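Local coordinates for tannase (Lactobacillus plantarum, PDB 3WA7), which hydrolyses ester bonds in tannins (EC 3.1.1.20), as an esterase of the alpha/beta-hydrolase fold, at residues A[4-8]-A[32-36]; A[397-401]-A[429-434]. All coordinates share one frame; numbering follows the deposited sequence.

Contact 1: A[4-8]-A[32-36]; sequences RLIFD and IQYVQ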
loop_
_atom_site.group_PDB
_atom_site.type_symbol
_atom_site.label_atom_id
_atom_site.label_comp_id
_atom_site.label_asym_id
_atom_site.label_seq_id
_atom_site.Cartn_x
_atom_site.Cartn_y
_atom_site.Cartn_z
ATOM N N ARG A 4 -11.000 29.325 5.147
ATOM C CA ARG A 4 -9.874 29.246 4.173
ATOM C C ARG A 4 -9.892 27.912 3.430
ATOM O O ARG A 4 -10.955 27.335 3.205
ATOM C CB ARG A 4 -8.540 29.420 4.903
ATOM C CG ARG A 4 -8.248 28.334 5.924
ATOM C CD ARG A 4 -7.058 28.695 6.793
ATOM N NE ARG A 4 -7.333 29.856 7.634
ATOM C CZ ARG A 4 -6.516 30.300 8.584
ATOM N NH1 ARG A 4 -5.367 29.680 8.816
ATOM N NH2 ARG A 4 -6.849 31.363 9.306
ATOM N N LEU A 5 -8.711 27.428 3.055
ATOM C CA LEU A 5 -8.587 26.169 2.326
ATOM C C LEU A 5 -9.359 26.215 1.013
ATOM O O LEU A 5 -9.865 25.200 0.536
ATOM C CB LEU A 5 -9.079 24.999 3.181
ATOM C CG LEU A 5 -8.330 24.792 4.499
ATOM C CD1 LEU A 5 -8.847 23.532 5.183
ATOM C CD2 LEU A 5 -6.831 24.672 4.232
ATOM N N ILE A 6 -9.451 27.407 0.437
ATOM C CA ILE A 6 -10.136 27.587 -0.832
ATOM C C ILE A 6 -9.102 27.550 -1.947
ATOM O O ILE A 6 -8.186 28.374 -1.984
ATOM C CB ILE A 6 -10.873 28.943 -0.890
ATOM C CG1 ILE A 6 -11.994 28.973 0.148
ATOM C CG2 ILE A 6 -11.420 29.180 -2.291
ATOM C CD1 ILE A 6 -13.058 27.915 -0.060
ATOM N N PHE A 7 -9.241 26.584 -2.848
ATOM C CA PHE A 7 -8.313 26.463 -3.960
ATOM C C PHE A 7 -8.545 27.600 -4.945
ATOM O O PHE A 7 -9.686 27.904 -5.298
ATOM C CB PHE A 7 -8.506 25.132 -4.684
ATOM C CG PHE A 7 -7.585 24.948 -5.855
ATOM C CD1 PHE A 7 -6.247 24.630 -5.657
ATOM C CD2 PHE A 7 -8.049 25.124 -7.156
ATOM C CE1 PHE A 7 -5.380 24.490 -6.740
ATOM C CE2 PHE A 7 -7.191 24.989 -8.242
ATOM C CZ PHE A 7 -5.854 24.671 -8.035
ATOM N N ASP A 8 -7.454 28.220 -5.384
ATOM C CA ASP A 8 -7.507 29.324 -6.337
ATOM C C ASP A 8 -6.885 28.848 -7.648
ATOM O O ASP A 8 -5.689 28.560 -7.706
ATOM C CB ASP A 8 -6.713 30.516 -5.800
ATOM C CG ASP A 8 -6.896 31.767 -6.641
ATOM O OD1 ASP A 8 -7.110 31.645 -7.864
ATOM O OD2 ASP A 8 -6.812 32.873 -6.073
ATOM N N ILE A 32 0.619 23.620 -1.469
ATOM C CA ILE A 32 -0.643 24.103 -0.946
ATOM C C ILE A 32 -0.900 23.472 0.422
ATOM O O ILE A 32 -0.996 22.254 0.543
ATOM C CB ILE A 32 -1.809 23.725 -1.890
ATOM C CG1 ILE A 32 -1.613 24.397 -3.251
ATOM C CG2 ILE A 32 -3.137 24.129 -1.264
ATOM C CD1 ILE A 32 -2.587 23.924 -4.311
ATOM N N GLN A 33 -0.993 24.307 1.449
ATOM C CA GLN A 33 -1.270 23.826 2.797
ATOM C C GLN A 33 -2.703 23.298 2.747
ATOM O O GLN A 33 -3.621 24.042 2.400
ATOM C CB GLN A 33 -1.154 24.997 3.774
ATOM C CG GLN A 33 -1.420 24.668 5.224
ATOM C CD GLN A 33 -1.224 25.878 6.116
ATOM O OE1 GLN A 33 -0.154 26.490 6.123
ATOM N NE2 GLN A 33 -2.255 26.231 6.874
ATOM N N TYR A 34 -2.912 22.026 3.083
ATOM C CA TYR A 34 -4.260 21.476 3.009
ATOM C C TYR A 34 -5.047 21.389 4.317
ATOM O O TYR A 34 -6.174 20.890 4.333
ATOM C CB TYR A 34 -4.247 20.122 2.277
ATOM C CG TYR A 34 -3.358 19.058 2.874
ATOM C CD1 TYR A 34 -3.748 18.351 4.009
ATOM C CD2 TYR A 34 -2.133 18.740 2.286
ATOM C CE1 TYR A 34 -2.940 17.347 4.546
ATOM C CE2 TYR A 34 -1.318 17.741 2.812
ATOM C CZ TYR A 34 -1.727 17.048 3.941
ATOM O OH TYR A 34 -0.928 16.055 4.466
ATOM N N VAL A 35 -4.450 21.871 5.406
ATOM C CA VAL A 35 -5.131 21.927 6.703
ATOM C C VAL A 35 -4.841 23.311 7.278
ATOM O O VAL A 35 -3.822 23.923 6.948
ATOM C CB VAL A 35 -4.638 20.846 7.713
ATOM C CG1 VAL A 35 -5.005 19.456 7.210
ATOM C CG2 VAL A 35 -3.145 20.969 7.941
ATOM N N GLN A 36 -5.737 23.808 8.125
ATOM C CA GLN A 36 -5.569 25.129 8.723
ATOM C C GLN A 36 -4.480 25.184 9.787
ATOM O O GLN A 36 -3.810 26.208 9.950
ATOM C CB GLN A 36 -6.884 25.602 9.344
ATOM C CG GLN A 36 -8.010 25.798 8.354
ATOM C CD GLN A 36 -9.263 26.338 9.012
ATOM O OE1 GLN A 36 -9.248 27.413 9.614
ATOM N NE2 GLN A 36 -10.355 25.592 8.905
#
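The Phe7 ring meets Ile32 at its edge, with Ile32 CD1 in the ring plane and 3.7 Å from Phe7 CE1. Phe7 CG lies anti to the backbone N (chi1 179°), which carries the ring toward the strand. The Arg4 guanidinium has Gln36 OE1 over one face; the guanidinium and amide planes are 43° apart. OE1 is 3.7 Å from Arg4 NE, and the closest touch of this pair is between methylenes, Arg4 CD to Gln36 CG at 3.4 Å. Leu5 fills the middle and has the most surface buried here. Its CD2 rests on the backbone, 3.7 Å from Tyr34 C and 3.7 Å from Gln33 O, while CD1 meets Gln36 CG at about 4.0 Å. Gln33, its chain extended, gives a hydrogen bond from NE2 to Val35 O (2.8 Å). The contact packs the first modelled residues on 32-36, the last part of strand 22-33 and the turn after it, at the antiparallel end of the mixed sheet. Phe7 and Ile32 also touch Tyr142 of helix 131-145. The two segments fit by shape, apolar at Phe7 and Ile32. Polar fastening of 4-8 comes from outside the pair: Phe7 N gives a hydrogen bond to Asn146 OD1, and Asn146 ND2 gives one to Leu5 O.

Contact 2: A[397-401]-A[429-434]; sequences LSYLT and ILAIML
Met433, Leu397 and Leu400 bury the most surface in this contact. Met433 is a selenomethionine, introduced by labelling. Its CG lies anti to the backbone N (chi1 -169°), and the chain reaches out toward the short helix 398-401 before bending at its last torsion (chi3 -46°). The bend turns CE toward Leu397, where it is about 4.0 Å from Leu397 CD2. The selenium is 3.8 Å from Leu400 CB and 3.9 Å from Thr401 CG2. It is also 3.9 Å from Leu397 O, an oxygen that accepts the backbone hydrogen bond of Leu400 N. Met433 thus lies against three residues of the facing segment.

Leu397 crosses Met433 at about a right angle. Its CD1 meets Ile429 CG2, its CD2 meets Leu430 CD1 at 3.8 Å, and both lie near Met433 CE. Leu400 points toward the other helix. Its CD1 sits between Met433 CG at 3.7 Å and Leu434 CD2 at 3.8 Å, and lies farther from Leu430 CD1. At the exposed margin, Thr401 OG1 gives a hydrogen bond to Ser398 O from above the carbonyl plane, while its CG2 is the branch that faces the selenium.

Helix 425-436 connects the adjacent parallel strands 410-414 and 440-444, a beta-alpha-beta crossover of the alpha/beta-hydrolase fold. Helix 398-401 packs on it through side chains that are almost all buried. Leu430 and Leu434 both touch Ile413 of strand 410-414, and Leu434 also reaches Ile441 of edge strand 440-444 at this end of the sheet.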
loop_
_atom_site.group_PDB
_atom_site.type_symbol
_atom_site.label_atom_id
_atom_site.label_comp_id
_atom_site.label_asym_id
_atom_site.label_seq_id
_atom_site.Cartn_x
_atom_site.Cartn_y
_atom_site.Cartn_z
ATOM N N LEU A 397 -8.873 -4.203 6.673
ATOM C CA LEU A 397 -9.806 -5.307 6.872
ATOM C C LEU A 397 -10.910 -5.036 7.894
ATOM O O LEU A 397 -12.025 -5.541 7.754
ATOM C CB LEU A 397 -9.042 -6.568 7.288
ATOM C CG LEU A 397 -7.921 -7.066 6.372
ATOM C CD1 LEU A 397 -7.397 -8.391 6.914
ATOM C CD2 LEU A 397 -8.429 -7.244 4.947
ATOM N N SER A 398 -10.596 -4.250 8.920
ATOM C CA SER A 398 -11.555 -3.930 9.973
ATOM C C SER A 398 -12.866 -3.361 9.442
ATOM O O SER A 398 -13.934 -3.627 9.988
ATOM C CB SER A 398 -10.940 -2.923 10.952
ATOM O OG SER A 398 -9.803 -3.469 11.592
ATOM N N TYR A 399 -12.780 -2.581 8.373
ATOM C CA TYR A 399 -13.959 -1.945 7.797
ATOM C C TYR A 399 -14.801 -2.861 6.918
ATOM O O TYR A 399 -15.914 -2.507 6.534
ATOM C CB TYR A 399 -13.535 -0.700 7.020
ATOM C CG TYR A 399 -12.753 0.260 7.880
ATOM C CD1 TYR A 399 -11.370 0.133 8.023
ATOM C CD2 TYR A 399 -13.405 1.241 8.623
ATOM C CE1 TYR A 399 -10.660 0.956 8.889
ATOM C CE2 TYR A 399 -12.703 2.068 9.491
ATOM C CZ TYR A 399 -11.335 1.922 9.622
ATOM O OH TYR A 399 -10.641 2.736 10.484
ATOM N N LEU A 400 -14.277 -4.042 6.610
ATOM C CA LEU A 400 -15.005 -4.995 5.781
ATOM C C LEU A 400 -15.776 -5.981 6.658
ATOM O O LEU A 400 -16.723 -6.620 6.200
ATOM C CB LEU A 400 -14.036 -5.756 4.869
ATOM C CG LEU A 400 -13.094 -4.900 4.014
ATOM C CD1 LEU A 400 -12.196 -5.804 3.174
ATOM C CD2 LEU A 400 -13.903 -3.971 3.117
ATOM N N THR A 401 -15.374 -6.092 7.919
ATOM C CA THR A 401 -16.033 -7.005 8.851
ATOM C C THR A 401 -17.075 -6.299 9.715
ATOM O O THR A 401 -18.041 -6.916 10.161
ATOM C CB THR A 401 -15.008 -7.693 9.776
ATOM O OG1 THR A 401 -14.276 -6.701 10.504
ATOM C CG2 THR A 401 -14.034 -8.530 8.959
ATOM N N ILE A 429 -5.799 -12.423 1.351
ATOM C CA ILE A 429 -6.882 -12.276 2.320
ATOM C C ILE A 429 -7.695 -11.025 1.996
ATOM O O ILE A 429 -8.926 -11.052 2.023
ATOM C CB ILE A 429 -6.338 -12.168 3.763
ATOM C CG1 ILE A 429 -5.841 -13.540 4.234
ATOM C CG2 ILE A 429 -7.430 -11.648 4.697
ATOM C CD1 ILE A 429 -5.094 -13.503 5.559
ATOM N N LEU A 430 -7.006 -9.933 1.682
ATOM C CA LEU A 430 -7.680 -8.686 1.343
ATOM C C LEU A 430 -8.541 -8.866 0.091
ATOM O O LEU A 430 -9.709 -8.475 0.060
ATOM C CB LEU A 430 -6.650 -7.574 1.112
ATOM C CG LEU A 430 -7.172 -6.234 0.582
ATOM C CD1 LEU A 430 -8.227 -5.664 1.520
ATOM C CD2 LEU A 430 -6.009 -5.270 0.434
ATOM N N ALA A 431 -7.959 -9.467 -0.940
ATOM C CA ALA A 431 -8.679 -9.686 -2.187
ATOM C C ALA A 431 -9.935 -10.537 -2.006
ATOM O O ALA A 431 -10.998 -10.216 -2.542
ATOM C CB ALA A 431 -7.753 -10.331 -3.214
ATOM N N ILE A 432 -9.822 -11.624 -1.253
ATOM C CA ILE A 432 -10.973 -12.494 -1.054
ATOM C C ILE A 432 -12.026 -11.848 -0.170
ATOM O O ILE A 432 -13.222 -11.967 -0.437
ATOM C CB ILE A 432 -10.551 -13.852 -0.460
ATOM C CG1 ILE A 432 -9.665 -14.588 -1.469
ATOM C CG2 ILE A 432 -11.787 -14.691 -0.121
ATOM C CD1 ILE A 432 -9.130 -15.920 -0.969
HETATM N N MSE A 433 -11.593 -11.151 0.878
HETATM C CA MSE A 433 -12.555 -10.499 1.757
HETATM C C MSE A 433 -13.339 -9.447 0.980
HETATM O O MSE A 433 -14.538 -9.279 1.192
HETATM C CB MSE A 433 -11.860 -9.857 2.958
HETATM C CG MSE A 433 -12.842 -9.394 4.019
HETATM SE SE MSE A 433 -11.984 -8.862 5.659
HETATM C CE MSE A 433 -10.800 -10.361 5.828
ATOM N N LEU A 434 -12.664 -8.742 0.074
ATOM C CA LEU A 434 -13.337 -7.726 -0.733
ATOM C C LEU A 434 -14.403 -8.381 -1.606
ATOM O O LEU A 434 -15.538 -7.905 -1.682
ATOM C CB LEU A 434 -12.325 -6.988 -1.616
ATOM C CG LEU A 434 -11.448 -5.967 -0.882
ATOM C CD1 LEU A 434 -10.274 -5.550 -1.767
ATOM C CD2 LEU A 434 -12.296 -4.757 -0.500
#

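Overall arrangement
Contact 1 and contact 2 are separate packing sites in one chain. Their centres are 34 Å apart and their nearest atoms about 18 Å apart. Both segments of contact 1 come earlier in the chain than those of contact 2. Contact 1 lies toward the end of the mixed sheet with strands 13-19 and 22-33, contact 2 toward the other end. Contact 1 is the more peripheral, its centre 26 Å from the centre of the chain, against 14 Å for contact 2. The Ile32 side chain is about 4 Å from a bound glycerol, probably from the crystallisation liquor. The probable catalytic triad is Ser163, Asp419 and His451. Asp419 falls within the chain between the two segments of contact 2.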